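BauA (Acinetobacter baumannii, PDB 6HCP) is an outer-membrane, TonB-dependent receptor that probably carries ferric preacinetobactin across the outer membrane as part of siderophore-mediated iron uptake. Local coordinates at residues Y67-I72 against F135-V140; K316-S321 against P406-P411; T668-I673 against M699-Y704. All coordinates share one frame; numbering follows the deposited sequence. Where two conformers were deposited one is given.

Interaction 1 of 3, residues Y67-I72 against F135-V140; sequences YTDKYI and FGRVEV
Tyr67 and Val138 form an antiparallel, hydrogen-bonded pair in which each backbone serves the other: Tyr67 N gives to Val138 O at 2.8 Å, and Val138 N returns a bond to Tyr67 O at 2.9 Å. Past the neighbouring non-hydrogen-bonded pair of Thr68 and Arg137 the first strand passes into a helix, and Asp69 N retains only a weak bond to Gly136 O.

Polar side chains gather where the strand ends. Arg137 bends at chi2 (-77°), which lays its guanidinium beside Thr68, whose CG2 sits 3.8 Å above one face, toward the rim. Arg137 NH1 bonds to Gly136 O at 2.8 Å, approaching from above the carbonyl plane. A long salt bridge of 3.8 Å joins Arg137 NH1 to Asp69 OD1, the carboxylate and guanidinium planes 46° apart, and a water that donates to Asp69 OD1 and accepts from Arg137 NH1 bridges the gap. Arg137 NH2 has a second carboxylate in Asp36. Thr68 is the N-cap of helix 69-75, its OG1 accepting a weak bond from Tyr71 N, and also bonds to Gly41 O.

On the face carrying Tyr67 and Val138, Ile72 of the helix brings its CD1 to 3.7 Å from Val138 CG2, with helix 81-84 packed against both. Gly136 and Arg137 together face Val164 in a classic beta bulge, within the mixed sheet of the plug domain of a TonB-dependent receptor.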
ATOM      1  N   TYR A  67      13.033  23.826 -16.544  1.00 26.46           N
ATOM      2  CA  TYR A  67      13.323  22.445 -16.142  1.00 29.20           C
ATOM      3  C   TYR A  67      14.128  21.764 -17.247  1.00 30.35           C
ATOM      4  O   TYR A  67      13.812  21.896 -18.429  1.00 27.23           O
ATOM      5  CB  TYR A  67      12.029  21.677 -15.897  1.00 26.04           C
ATOM      6  CG  TYR A  67      11.136  22.303 -14.863  1.00 22.51           C
ATOM      7  CD1 TYR A  67      11.407  22.163 -13.513  1.00 25.18           C
ATOM      8  CD2 TYR A  67      10.030  23.067 -15.231  1.00 24.43           C
ATOM      9  CE1 TYR A  67      10.639  22.811 -12.555  1.00 26.46           C
ATOM     10  CE2 TYR A  67       9.256  23.717 -14.280  1.00 24.05           C
ATOM     11  CZ  TYR A  67       9.497  23.494 -12.933  1.00 27.89           C
ATOM     12  OH  TYR A  67       8.793  24.189 -11.982  1.00 26.22           O
ATOM     13  N   THR A  68      15.087  20.928 -16.839  1.00 28.33           N
ATOM     14  CA  THR A  68      15.923  20.179 -17.800  1.00 28.52           C
ATOM     15  C   THR A  68      15.269  18.842 -18.150  1.00 27.88           C
ATOM     16  O   THR A  68      14.440  18.301 -17.408  1.00 27.14           O
ATOM     17  CB  THR A  68      17.345  19.966 -17.260  1.00 31.30           C
ATOM     18  OG1 THR A  68      17.254  19.078 -16.143  1.00 29.07           O
ATOM     19  CG2 THR A  68      18.009  21.256 -16.830  1.00 29.16           C
ATOM     20  N   ASP A  69      15.763  18.255 -19.238  1.00 28.46           N
ATOM     21  CA  ASP A  69      15.380  16.937 -19.651  1.00 29.70           C
ATOM     22  C   ASP A  69      15.760  15.901 -18.576  1.00 27.46           C
ATOM     23  O   ASP A  69      15.097  14.889 -18.479  1.00 28.22           O
ATOM     24  CB  ASP A  69      15.933  16.578 -21.035  1.00 32.32           C
ATOM     25  CG  ASP A  69      17.442  16.719 -21.226  1.00 34.34           C
ATOM     26  OD1 ASP A  69      18.102  17.431 -20.451  1.00 39.60           O
ATOM     27  OD2 ASP A  69      17.937  16.090 -22.149  1.00 53.12           O
ATOM     28  N   LYS A  70      16.801  16.163 -17.785  1.00 27.62           N
ATOM     29  CA  LYS A  70      17.165  15.255 -16.685  1.00 31.42           C
ATOM     30  C   LYS A  70      16.019  15.218 -15.655  1.00 30.08           C
ATOM     31  O   LYS A  70      15.603  14.148 -15.202  1.00 27.85           O
ATOM     32  CB  LYS A  70      18.496  15.672 -16.050  1.00 32.01           C
ATOM     33  CG  LYS A  70      18.934  14.842 -14.829  1.00 35.26           C
ATOM     34  CD  LYS A  70      18.894  13.341 -15.071  1.00 40.31           C
ATOM     35  CE  LYS A  70      19.748  12.521 -14.117  1.00 44.70           C
ATOM     36  NZ  LYS A  70      19.379  12.749 -12.697  1.00 43.59           N
ATOM     37  N   TYR A  71      15.457  16.390 -15.326  1.00 28.82           N
ATOM     38  CA  TYR A  71      14.290  16.458 -14.413  1.00 29.45           C
ATOM     39  C   TYR A  71      13.095  15.702 -14.993  1.00 24.50           C
ATOM     40  O   TYR A  71      12.461  14.897 -14.318  1.00 27.08           O
ATOM     41  CB  TYR A  71      13.910  17.904 -14.099  1.00 29.40           C
ATOM     42  CG  TYR A  71      12.793  18.041 -13.098  1.00 29.88           C
ATOM     43  CD1 TYR A  71      12.956  17.628 -11.786  1.00 29.18           C
ATOM     44  CD2 TYR A  71      11.553  18.527 -13.476  1.00 30.21           C
ATOM     45  CE1 TYR A  71      11.951  17.792 -10.847  1.00 28.07           C
ATOM     46  CE2 TYR A  71      10.539  18.703 -12.552  1.00 28.31           C
ATOM     47  CZ  TYR A  71      10.736  18.333 -11.232  1.00 30.02           C
ATOM     48  OH  TYR A  71       9.728  18.485 -10.316  1.00 29.93           O
ATOM     49  N   ILE A  72      12.854  15.878 -16.293  1.00 27.27           N
ATOM     50  CA  ILE A  72      11.763  15.234 -16.948  1.00 26.64           C
ATOM     51  C   ILE A  72      11.891  13.708 -16.797  1.00 29.72           C
ATOM     52  O   ILE A  72      10.893  13.010 -16.537  1.00 26.42           O
ATOM     53  CB  ILE A  72      11.672  15.684 -18.415  1.00 26.28           C
ATOM     54  CG1 ILE A  72      11.387  17.188 -18.522  1.00 32.04           C
ATOM     55  CG2 ILE A  72      10.651  14.866 -19.165  1.00 29.97           C
ATOM     56  CD1 ILE A  72      11.541  17.717 -19.924  1.00 32.15           C
ATOM     57  N   PHE A 135      12.112  17.217 -25.738  1.00 28.90           N
ATOM     58  CA  PHE A 135      12.528  18.534 -25.257  1.00 27.54           C
ATOM     59  C   PHE A 135      13.747  18.456 -24.344  1.00 31.61           C
ATOM     60  O   PHE A 135      13.796  17.653 -23.400  1.00 30.46           O
ATOM     61  CB  PHE A 135      11.346  19.257 -24.605  1.00 27.68           C
ATOM     62  CG  PHE A 135      10.155  19.346 -25.519  1.00 25.70           C
ATOM     63  CD1 PHE A 135      10.201  20.135 -26.662  1.00 25.38           C
ATOM     64  CD2 PHE A 135       9.001  18.614 -25.266  1.00 28.63           C
ATOM     65  CE1 PHE A 135       9.147  20.135 -27.563  1.00 27.69           C
ATOM     66  CE2 PHE A 135       7.938  18.640 -26.154  1.00 28.95           C
ATOM     67  CZ  PHE A 135       8.021  19.378 -27.312  1.00 29.36           C
ATOM     68  N   GLY A 136      14.650  19.420 -24.544  1.00 26.28           N
ATOM     69  CA  GLY A 136      15.798  19.650 -23.685  1.00 26.75           C
ATOM     70  C   GLY A 136      15.454  20.498 -22.472  1.00 28.03           C
ATOM     71  O   GLY A 136      16.099  20.396 -21.425  1.00 27.04           O
ATOM     72  N   ARG A 137      14.485  21.412 -22.637  1.00 27.45           N
ATOM     73  CA  ARG A 137      14.067  22.298 -21.561  1.00 24.12           C
ATOM     74  C   ARG A 137      12.551  22.489 -21.651  1.00 26.10           C
ATOM     75  O   ARG A 137      11.972  22.484 -22.721  1.00 26.21           O
ATOM     76  CB  ARG A 137      14.725  23.678 -21.619  1.00 28.04           C
ATOM     77  CG  ARG A 137      16.245  23.665 -21.668  1.00 29.76           C
ATOM     78  CD  ARG A 137      16.851  23.384 -20.302  1.00 30.65           C
ATOM     79  NE  ARG A 137      18.301  23.461 -20.355  1.00 33.85           N
ATOM     80  CZ  ARG A 137      19.136  22.423 -20.461  1.00 36.73           C
ATOM     81  NH1 ARG A 137      18.695  21.180 -20.617  1.00 32.36           N
ATOM     82  NH2 ARG A 137      20.434  22.662 -20.412  1.00 35.97           N
ATOM     83  N   VAL A 138      11.933  22.652 -20.485  1.00 24.30           N
ATOM     84  CA  VAL A 138      10.550  23.082 -20.384  1.00 27.09           C
ATOM     85  C   VAL A 138      10.528  24.329 -19.513  1.00 26.05           C
ATOM     86  O   VAL A 138      10.876  24.250 -18.337  1.00 27.12           O
ATOM     87  CB  VAL A 138       9.658  21.982 -19.786  1.00 25.49           C
ATOM     88  CG1 VAL A 138       8.263  22.526 -19.482  1.00 25.25           C
ATOM     89  CG2 VAL A 138       9.577  20.775 -20.693  1.00 26.16           C
ATOM     90  N   GLU A 139      10.247  25.485 -20.134  1.00 24.40           N
ATOM     91  CA  GLU A 139      10.374  26.762 -19.519  1.00 24.67           C
ATOM     92  C   GLU A 139       8.984  27.339 -19.213  1.00 24.88           C
ATOM     93  O   GLU A 139       8.036  27.183 -19.987  1.00 27.43           O
ATOM     94  CB  GLU A 139      11.110  27.747 -20.442  1.00 26.57           C
ATOM     95  CG  GLU A 139      12.435  27.249 -20.975  1.00 27.60           C
ATOM     96  CD  GLU A 139      13.136  28.238 -21.887  1.00 30.92           C
ATOM     97  OE1 GLU A 139      12.459  29.205 -22.374  1.00 29.81           O
ATOM     98  OE2 GLU A 139      14.366  28.084 -22.064  1.00 29.82           O
ATOM     99  N   VAL A 140       8.881  28.028 -18.082  1.00 22.06           N
ATOM    100  CA  VAL A 140       7.654  28.689 -17.672  1.00 24.13           C
ATOM    101  C   VAL A 140       7.983  30.145 -17.364  1.00 25.00           C
ATOM    102  O   VAL A 140       8.911  30.450 -16.596  1.00 28.60           O
ATOM    103  CB  VAL A 140       6.989  28.026 -16.449  1.00 27.90           C
ATOM    104  CG1 VAL A 140       5.671  28.716 -16.097  1.00 30.71           C
ATOM    105  CG2 VAL A 140       6.762  26.546 -16.654  1.00 28.53           C
TER
HETATM  106  O   HOH W   1      20.582  19.038 -20.702  1.00 61.30           O

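Interaction 2 of 3, residues K316-S321 against P406-P411; sequences KYNGAS and PEFTPP. With EDO (1,2-ethanediol), chain Q.
The loop leading into strand 412-431 of the TonB-dependent receptor barrel packs its Pro406 and Phe408 against Lys316-Asn318 of strand 302-318. The contact is made by side chains, with no strand pairing between the two segments, and its principal members are Asn318, Phe408, Lys316 and Pro406.

A single hydrogen bond joins the segments. Asn318 CG stands anti to the backbone N (chi1 -174°), carrying the amide toward the loop, where ND2 donates to Pro406 O at 3.0 Å. The bond is fairly straight, 161° at the hydrogen, and the acceptor lies in the amide plane. Asn318 OD1 accepts from Gln338 NE2 of strand 331-358, so both ends of the amide are engaged and its rotation is fixed. Gln338 NE2 also bonds to Glu407 O, tying the same loop to the next strand.

Phe408 supplies most of the apolar contact. Its ring spans Lys316 to Asn318, and the Phe408 and Asn318 side chains slide past each other in opposite directions, with Asn318 CB 3.7 Å from Phe408 CD1 and the amide and ring planes 46° apart. Farther along, Lys316 crosses the ring's end nearly at a right angle, its CB 3.9 Å from Phe408 CZ, while the ammonium end leads away. Within the loop, Pro410 CD covers one face of the ring over its centre, 3.6 Å above the plane. At the ring's edge, close to its plane, Tyr317 O approaches Phe408 CE1 to 3.3 Å.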
ATOM      1  N   LYS A 316     -10.570  13.506 -32.216  1.00 27.31           N
ATOM      2  CA  LYS A 316     -11.793  12.726 -32.242  1.00 28.03           C
ATOM      3  C   LYS A 316     -12.168  12.293 -30.822  1.00 26.97           C
ATOM      4  O   LYS A 316     -11.317  11.859 -30.060  1.00 26.40           O
ATOM      5  CB  LYS A 316     -11.597  11.481 -33.115  1.00 28.85           C
ATOM      6  CG  LYS A 316     -11.349  11.751 -34.597  1.00 28.81           C
ATOM      7  CD  LYS A 316     -11.090  10.448 -35.359  1.00 34.58           C
ATOM      8  CE  LYS A 316     -11.113  10.614 -36.861  1.00 43.77           C
ATOM      9  NZ  LYS A 316     -10.096  11.596 -37.280  1.00 43.52           N
ATOM     10  N   TYR A 317     -13.455  12.407 -30.497  1.00 26.64           N
ATOM     11  CA  TYR A 317     -13.971  12.082 -29.177  1.00 26.68           C
ATOM     12  C   TYR A 317     -15.326  11.404 -29.336  1.00 29.71           C
ATOM     13  O   TYR A 317     -16.235  11.947 -29.944  1.00 27.73           O
ATOM     14  CB  TYR A 317     -14.111  13.333 -28.300  1.00 26.40           C
ATOM     15  CG  TYR A 317     -14.679  13.062 -26.933  1.00 26.40           C
ATOM     16  CD1 TYR A 317     -16.040  12.927 -26.741  1.00 28.47           C
ATOM     17  CD2 TYR A 317     -13.870  13.065 -25.812  1.00 26.10           C
ATOM     18  CE1 TYR A 317     -16.577  12.719 -25.480  1.00 27.20           C
ATOM     19  CE2 TYR A 317     -14.385  12.824 -24.550  1.00 24.24           C
ATOM     20  CZ  TYR A 317     -15.739  12.629 -24.380  1.00 24.05           C
ATOM     21  OH  TYR A 317     -16.276  12.440 -23.127  1.00 25.64           O
ATOM     22  N   ASN A 318     -15.463  10.241 -28.697  1.00 24.91           N
ATOM     23  CA  ASN A 318     -16.719   9.492 -28.656  1.00 25.27           C
ATOM     24  C   ASN A 318     -16.955   9.062 -27.208  1.00 27.05           C
ATOM     25  O   ASN A 318     -16.168   8.302 -26.670  1.00 29.88           O
ATOM     26  CB  ASN A 318     -16.615   8.264 -29.560  1.00 27.97           C
ATOM     27  CG  ASN A 318     -17.897   7.476 -29.715  1.00 29.34           C
ATOM     28  OD1 ASN A 318     -18.985   8.004 -29.510  1.00 30.54           O
ATOM     29  ND2 ASN A 318     -17.775   6.314 -30.334  1.00 32.64           N
ATOM     30  N   GLY A 319     -17.997   9.582 -26.572  1.00 26.47           N
ATOM     31  CA  GLY A 319     -18.195   9.320 -25.161  1.00 27.17           C
ATOM     32  C   GLY A 319     -19.297  10.155 -24.562  1.00 25.68           C
ATOM     33  O   GLY A 319     -20.261  10.518 -25.243  1.00 30.45           O
ATOM     34  N   ALA A 320     -19.203  10.402 -23.256  1.00 24.82           N
ATOM     35  CA  ALA A 320     -20.173  11.235 -22.588  1.00 25.29           C
ATOM     36  C   ALA A 320     -19.915  12.701 -22.974  1.00 27.20           C
ATOM     37  O   ALA A 320     -18.760  13.147 -22.984  1.00 28.81           O
ATOM     38  CB  ALA A 320     -20.092  11.034 -21.106  1.00 27.92           C
ATOM     39  N   SER A 321     -20.985  13.484 -23.107  1.00 31.11           N
ATOM     40  CA  SER A 321     -20.785  14.954 -23.156  1.00 34.47           C
ATOM     41  C   SER A 321     -20.802  15.520 -21.734  1.00 30.57           C
ATOM     42  O   SER A 321     -19.936  16.306 -21.372  1.00 34.34           O
ATOM     43  CB  SER A 321     -21.752  15.654 -24.076  1.00 39.22           C
ATOM     44  OG  SER A 321     -23.064  15.266 -23.818  1.00 41.72           O
ATOM     45  N   PRO A 406     -21.551   3.641 -29.484  1.00 38.82           N
ATOM     46  CA  PRO A 406     -22.070   4.114 -30.764  1.00 35.25           C
ATOM     47  C   PRO A 406     -20.949   4.144 -31.804  1.00 36.41           C
ATOM     48  O   PRO A 406     -19.786   4.403 -31.489  1.00 38.83           O
ATOM     49  CB  PRO A 406     -22.642   5.510 -30.483  1.00 40.01           C
ATOM     50  CG  PRO A 406     -22.119   5.906 -29.110  1.00 39.90           C
ATOM     51  CD  PRO A 406     -21.641   4.647 -28.417  1.00 40.10           C
ATOM     52  N   GLU A 407     -21.302   3.824 -33.048  1.00 34.50           N
ATOM     53  CA  GLU A 407     -20.398   3.985 -34.144  1.00 32.97           C
ATOM     54  C   GLU A 407     -20.036   5.475 -34.263  1.00 29.76           C
ATOM     55  O   GLU A 407     -20.863   6.333 -33.993  1.00 34.12           O
ATOM     56  CB  GLU A 407     -21.056   3.484 -35.430  1.00 48.33           C
ATOM     57  CG  GLU A 407     -20.057   2.919 -36.411  1.00 67.51           C
ATOM     58  CD  GLU A 407     -20.626   2.755 -37.807  1.00 85.48           C
ATOM     59  OE1 GLU A 407     -21.840   2.483 -37.910  1.00 66.69           O
ATOM     60  OE2 GLU A 407     -19.881   2.997 -38.782  1.00 78.00           O
ATOM     61  N   PHE A 408     -18.842   5.753 -34.777  1.00 36.96           N
ATOM     62  CA  PHE A 408     -18.334   7.116 -34.829  1.00 39.65           C
ATOM     63  C   PHE A 408     -18.516   7.674 -36.241  1.00 36.16           C
ATOM     64  O   PHE A 408     -17.684   7.434 -37.101  1.00 39.13           O
ATOM     65  CB  PHE A 408     -16.881   7.148 -34.367  1.00 35.02           C
ATOM     66  CG  PHE A 408     -16.331   8.539 -34.173  1.00 35.75           C
ATOM     67  CD1 PHE A 408     -16.744   9.316 -33.102  1.00 33.01           C
ATOM     68  CD2 PHE A 408     -15.423   9.075 -35.073  1.00 38.28           C
ATOM     69  CE1 PHE A 408     -16.273  10.613 -32.951  1.00 34.17           C
ATOM     70  CE2 PHE A 408     -14.967  10.378 -34.930  1.00 38.31           C
ATOM     71  CZ  PHE A 408     -15.369  11.132 -33.852  1.00 33.17           C
ATOM     72  N   THR A 409     -19.558   8.493 -36.429  1.00 38.15           N
ATOM     73  CA  THR A 409     -19.889   9.099 -37.735  1.00 46.10           C
ATOM     74  C   THR A 409     -20.386  10.535 -37.564  1.00 40.73           C
ATOM     75  O   THR A 409     -21.457  10.890 -38.047  1.00 39.60           O
ATOM     76  CB  THR A 409     -21.003   8.297 -38.433  1.00 49.25           C
ATOM     77  OG1 THR A 409     -22.126   8.291 -37.542  1.00 46.11           O
ATOM     78  CG2 THR A 409     -20.585   6.885 -38.772  1.00 51.37           C
ATOM     79  N   PRO A 410     -19.690  11.415 -36.814  1.00 38.08           N
ATOM     80  CA  PRO A 410     -20.227  12.755 -36.569  1.00 37.13           C
ATOM     81  C   PRO A 410     -20.303  13.549 -37.876  1.00 34.54           C
ATOM     82  O   PRO A 410     -19.374  13.502 -38.671  1.00 34.48           O
ATOM     83  CB  PRO A 410     -19.206  13.350 -35.592  1.00 34.01           C
ATOM     84  CG  PRO A 410     -17.915  12.655 -35.975  1.00 34.55           C
ATOM     85  CD  PRO A 410     -18.340  11.222 -36.266  1.00 37.18           C
ATOM     86  N   PRO A 411     -21.447  14.180 -38.211  1.00 34.88           N
ATOM     87  CA  PRO A 411     -21.547  14.963 -39.445  1.00 40.17           C
ATOM     88  C   PRO A 411     -20.809  16.311 -39.359  1.00 38.79           C
ATOM     89  O   PRO A 411     -20.698  16.893 -38.270  1.00 31.02           O
ATOM     90  CB  PRO A 411     -23.056  15.189 -39.579  1.00 36.73           C
ATOM     91  CG  PRO A 411     -23.541  15.209 -38.155  1.00 40.18           C
ATOM     92  CD  PRO A 411     -22.702  14.170 -37.444  1.00 35.74           C
TER
HETATM   93  C1  EDO Q 814     -24.286   7.016 -34.633  1.00 63.22           C
HETATM   94  O1  EDO Q 814     -23.225   6.480 -35.417  1.00 56.67           O
HETATM   95  C2  EDO Q 814     -25.578   6.278 -34.938  1.00 63.42           C
HETATM   96  O2  EDO Q 814     -25.691   5.163 -34.051  1.00 82.86           O

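Interaction 3 of 3, residues T668-I673 against M699-Y704; sequences TFRANI and MLSVSY. With EDO (1,2-ethanediol), chain K.
Arg670 and Ser701 form the middle of three hydrogen-bonded pairs, flanked by Thr668 with Ser703 and Asn672 with Met699. The backbones are tightly joined: six N-H...O bonds alternate along the pair, Met699 N to Asn672 O being 2.8 Å and Thr668 N to Ser703 O 3.1 Å, and the strand axes run antiparallel at 172°. On the face carrying Thr668, Arg670, Ser701 and Ser703, Ser701 OG touches Arg670 CB at 3.5 Å. The Arg670 chain runs extended from CG to NE, and Thr668 CG2 covers its guanidinium 3.5 Å above the centre. Direct bonds tie this face to the plug: Arg670 NH2 forms a salt bridge with Asp74, and Asn672 OD1 accepts from Gln76.

The two strands are neighbours in the wall of the transmembrane beta-barrel. Strand 697-705 closes the cylinder by pairing also with strand 173-181, and its residues 699-704 belong to the predicted TonB C-terminal box.

Two waters add indirect links, one connecting Thr668 O, Arg670 NH1 and Ser701 OG, the other Arg670 NH1 and Ser703 OG. The looser, partly exposed side is apolar: Phe669 and Val702 run side by side, Ala671 CB touches Leu700 CD2, and molecules of the detergent C8E, an octyl tetraoxyethylene, contact Phe669 and Leu700.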
ATOM      1  N   THR A 668      20.553   3.654 -15.699  1.00 33.08           N
ATOM      2  CA  THR A 668      19.775   4.261 -14.628  1.00 31.30           C
ATOM      3  C   THR A 668      18.426   3.536 -14.490  1.00 31.12           C
ATOM      4  O   THR A 668      17.716   3.297 -15.468  1.00 31.12           O
ATOM      5  CB  THR A 668      19.548   5.759 -14.857  1.00 36.54           C
ATOM      6  OG1 THR A 668      20.803   6.425 -14.856  1.00 34.50           O
ATOM      7  CG2 THR A 668      18.679   6.391 -13.793  1.00 39.23           C
ATOM      8  N   PHE A 669      18.138   3.136 -13.251  1.00 30.85           N
ATOM      9  CA  PHE A 669      16.871   2.542 -12.841  1.00 32.00           C
ATOM     10  C   PHE A 669      16.061   3.592 -12.069  1.00 29.85           C
ATOM     11  O   PHE A 669      16.616   4.293 -11.234  1.00 28.99           O
ATOM     12  CB  PHE A 669      17.105   1.349 -11.913  1.00 31.59           C
ATOM     13  CG  PHE A 669      17.954   0.246 -12.499  1.00 33.08           C
ATOM     14  CD1 PHE A 669      19.340   0.315 -12.444  1.00 40.03           C
ATOM     15  CD2 PHE A 669      17.374  -0.823 -13.149  1.00 36.17           C
ATOM     16  CE1 PHE A 669      20.122  -0.670 -13.030  1.00 42.21           C
ATOM     17  CE2 PHE A 669      18.157  -1.822 -13.709  1.00 40.79           C
ATOM     18  CZ  PHE A 669      19.529  -1.734 -13.666  1.00 40.46           C
ATOM     19  N   ARG A 670      14.759   3.677 -12.359  1.00 31.40           N
ATOM     20  CA  ARG A 670      13.882   4.639 -11.705  1.00 29.87           C
ATOM     21  C   ARG A 670      12.584   3.939 -11.310  1.00 25.19           C
ATOM     22  O   ARG A 670      12.004   3.156 -12.079  1.00 29.65           O
ATOM     23  CB  ARG A 670      13.565   5.829 -12.618  1.00 29.56           C
ATOM     24  CG  ARG A 670      14.748   6.732 -12.916  1.00 29.05           C
ATOM     25  CD  ARG A 670      14.429   7.818 -13.939  1.00 31.94           C
ATOM     26  NE  ARG A 670      15.515   8.774 -14.066  1.00 32.30           N
ATOM     27  CZ  ARG A 670      16.323   8.854 -15.114  1.00 35.17           C
ATOM     28  NH1 ARG A 670      16.329   7.906 -16.037  1.00 34.91           N
ATOM     29  NH2 ARG A 670      17.121   9.896 -15.230  1.00 35.11           N
ATOM     30  N   ALA A 671      12.121   4.274 -10.108  1.00 27.47           N
ATOM     31  CA  ALA A 671      10.874   3.798  -9.578  1.00 28.78           C
ATOM     32  C   ALA A 671      10.180   4.988  -8.918  1.00 27.04           C
ATOM     33  O   ALA A 671      10.805   5.677  -8.130  1.00 28.08           O
ATOM     34  CB  ALA A 671      11.095   2.680  -8.580  1.00 33.98           C
ATOM     35  N   ASN A 672       8.879   5.152  -9.209  1.00 26.62           N
ATOM     36  CA  ASN A 672       8.088   6.259  -8.659  1.00 30.53           C
ATOM     37  C   ASN A 672       6.681   5.758  -8.328  1.00 25.23           C
ATOM     38  O   ASN A 672       6.115   4.957  -9.068  1.00 29.65           O
ATOM     39  CB  ASN A 672       7.956   7.436  -9.630  1.00 28.56           C
ATOM     40  CG  ASN A 672       9.260   8.142  -9.874  1.00 32.29           C
ATOM     41  OD1 ASN A 672      10.077   7.661 -10.673  1.00 34.35           O
ATOM     42  ND2 ASN A 672       9.559   9.075  -8.987  1.00 31.31           N
ATOM     43  N   ILE A 673       6.167   6.213  -7.181  1.00 27.33           N
ATOM     44  CA  ILE A 673       4.778   6.070  -6.832  1.00 26.53           C
ATOM     45  C   ILE A 673       4.217   7.478  -6.643  1.00 25.93           C
ATOM     46  O   ILE A 673       4.689   8.215  -5.801  1.00 28.18           O
ATOM     47  CB  ILE A 673       4.565   5.228  -5.549  1.00 28.83           C
ATOM     48  CG1 ILE A 673       5.310   3.890  -5.608  1.00 36.64           C
ATOM     49  CG2 ILE A 673       3.073   5.030  -5.307  1.00 27.45           C
ATOM     50  CD1 ILE A 673       5.204   3.078  -4.332  1.00 38.71           C
ATOM     51  N   MET A 699       5.303   3.767 -11.463  1.00 27.64           N
ATOM     52  CA  MET A 699       6.076   3.945 -12.699  1.00 29.65           C
ATOM     53  C   MET A 699       7.484   3.366 -12.525  1.00 27.21           C
ATOM     54  O   MET A 699       8.156   3.644 -11.523  1.00 27.42           O
ATOM     55  CB  MET A 699       6.194   5.425 -13.078  1.00 30.60           C
ATOM     56  CG  MET A 699       4.839   6.102 -13.360  1.00 31.60           C
ATOM     57  SD  MET A 699       5.099   7.768 -13.999  1.00 32.41           S
ATOM     58  CE  MET A 699       3.445   8.466 -13.910  1.00 35.41           C
ATOM     59  N   LEU A 700       7.909   2.563 -13.509  1.00 28.03           N
ATOM     60  CA  LEU A 700       9.286   2.049 -13.564  1.00 29.02           C
ATOM     61  C   LEU A 700       9.922   2.421 -14.901  1.00 27.09           C
ATOM     62  O   LEU A 700       9.265   2.340 -15.925  1.00 30.46           O
ATOM     63  CB  LEU A 700       9.267   0.528 -13.413  1.00 28.96           C
ATOM     64  CG  LEU A 700       8.625  -0.003 -12.127  1.00 35.88           C
ATOM     65  CD1 LEU A 700       8.421  -1.512 -12.211  1.00 35.76           C
ATOM     66  CD2 LEU A 700       9.452   0.366 -10.910  1.00 36.90           C
ATOM     67  N   SER A 701      11.223   2.726 -14.874  1.00 29.56           N
ATOM     68  CA  SER A 701      11.960   2.844 -16.103  1.00 30.97           C
ATOM     69  C   SER A 701      13.398   2.363 -15.914  1.00 31.19           C
ATOM     70  O   SER A 701      13.970   2.479 -14.832  1.00 30.50           O
ATOM     71  CB  SER A 701      11.914   4.247 -16.679  1.00 27.50           C
ATOM     72  OG  SER A 701      12.642   5.172 -15.904  1.00 29.40           O
ATOM     73  N   VAL A 702      13.987   1.930 -17.036  0.50 28.40           N
ATOM     74  CA  VAL A 702      15.385   1.539 -17.119  0.50 29.86           C
ATOM     75  C   VAL A 702      15.972   2.138 -18.397  0.50 26.69           C
ATOM     76  O   VAL A 702      15.396   1.961 -19.463  0.50 30.16           O
ATOM     77  CB  VAL A 702      15.528   0.007 -17.127  0.50 25.88           C
ATOM     78  CG1 VAL A 702      16.979  -0.417 -17.290  0.50 30.45           C
ATOM     79  CG2 VAL A 702      14.918  -0.614 -15.880  0.50 29.18           C
ATOM     80  N   SER A 703      17.100   2.847 -18.271  1.00 29.34           N
ATOM     81  CA  SER A 703      17.785   3.393 -19.416  1.00 31.96           C
ATOM     82  C   SER A 703      19.193   2.788 -19.532  1.00 34.87           C
ATOM     83  O   SER A 703      19.858   2.520 -18.535  1.00 34.85           O
ATOM     84  CB  SER A 703      17.846   4.889 -19.345  1.00 34.98           C
ATOM     85  OG  SER A 703      18.823   5.304 -18.408  1.00 40.42           O
ATOM     86  N   TYR A 704      19.625   2.624 -20.786  1.00 36.59           N
ATOM     87  CA  TYR A 704      20.947   2.131 -21.142  1.00 34.62           C
ATOM     88  C   TYR A 704      21.523   3.017 -22.254  1.00 30.99           C
ATOM     89  O   TYR A 704      20.864   3.230 -23.282  1.00 32.37           O
ATOM     90  CB  TYR A 704      20.840   0.683 -21.622  1.00 38.31           C
ATOM     91  CG  TYR A 704      22.138   0.090 -22.120  1.00 42.58           C
ATOM     92  CD1 TYR A 704      23.005  -0.550 -21.250  1.00 43.51           C
ATOM     93  CD2 TYR A 704      22.433   0.048 -23.472  1.00 47.52           C
ATOM     94  CE1 TYR A 704      24.150  -1.188 -21.703  1.00 46.59           C
ATOM     95  CE2 TYR A 704      23.586  -0.561 -23.940  1.00 55.99           C
ATOM     96  CZ  TYR A 704      24.458  -1.164 -23.050  1.00 48.62           C
ATOM     97  OH  TYR A 704      25.620  -1.719 -23.499  1.00 54.97           O
TER
HETATM   98  C1  EDO K 808      13.171   8.417  -9.936  1.00 37.67           C
HETATM   99  O1  EDO K 808      13.956   9.424 -10.672  1.00 39.75           O
HETATM  100  C2  EDO K 808      13.129   8.849  -8.457  1.00 46.61           C
HETATM  101  O2  EDO K 808      12.396  10.084  -8.309  1.00 51.22           O
HETATM  102  O   HOH W   2      15.495   5.186 -16.061  1.00 35.12           O
HETATM  103  O   HOH W   3      18.079   8.069 -18.384  1.00 42.57           O

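In the fold
The three contacts sample the two parts of the receptor: interaction 1 lies in the plug, interactions 2 and 3 in the barrel around it. Plug and wall meet directly between the first and third, whose centres are 18 Å apart: Lys70 CE packs 3.9 Å from Arg670 NH2. Asp74 of helix 69-75, the helix that begins in interaction 1, pairs with Lys70 as well as with Arg670 of the barrel. Interaction 2 stands apart, its centre about 36 Å from that of interaction 1 and about 37 Å from that of interaction 3, with nearest atoms about 20 Å and 21 Å away. Ethanediol molecules are bound at interactions 2 and 3, probably from the crystallisation liquor.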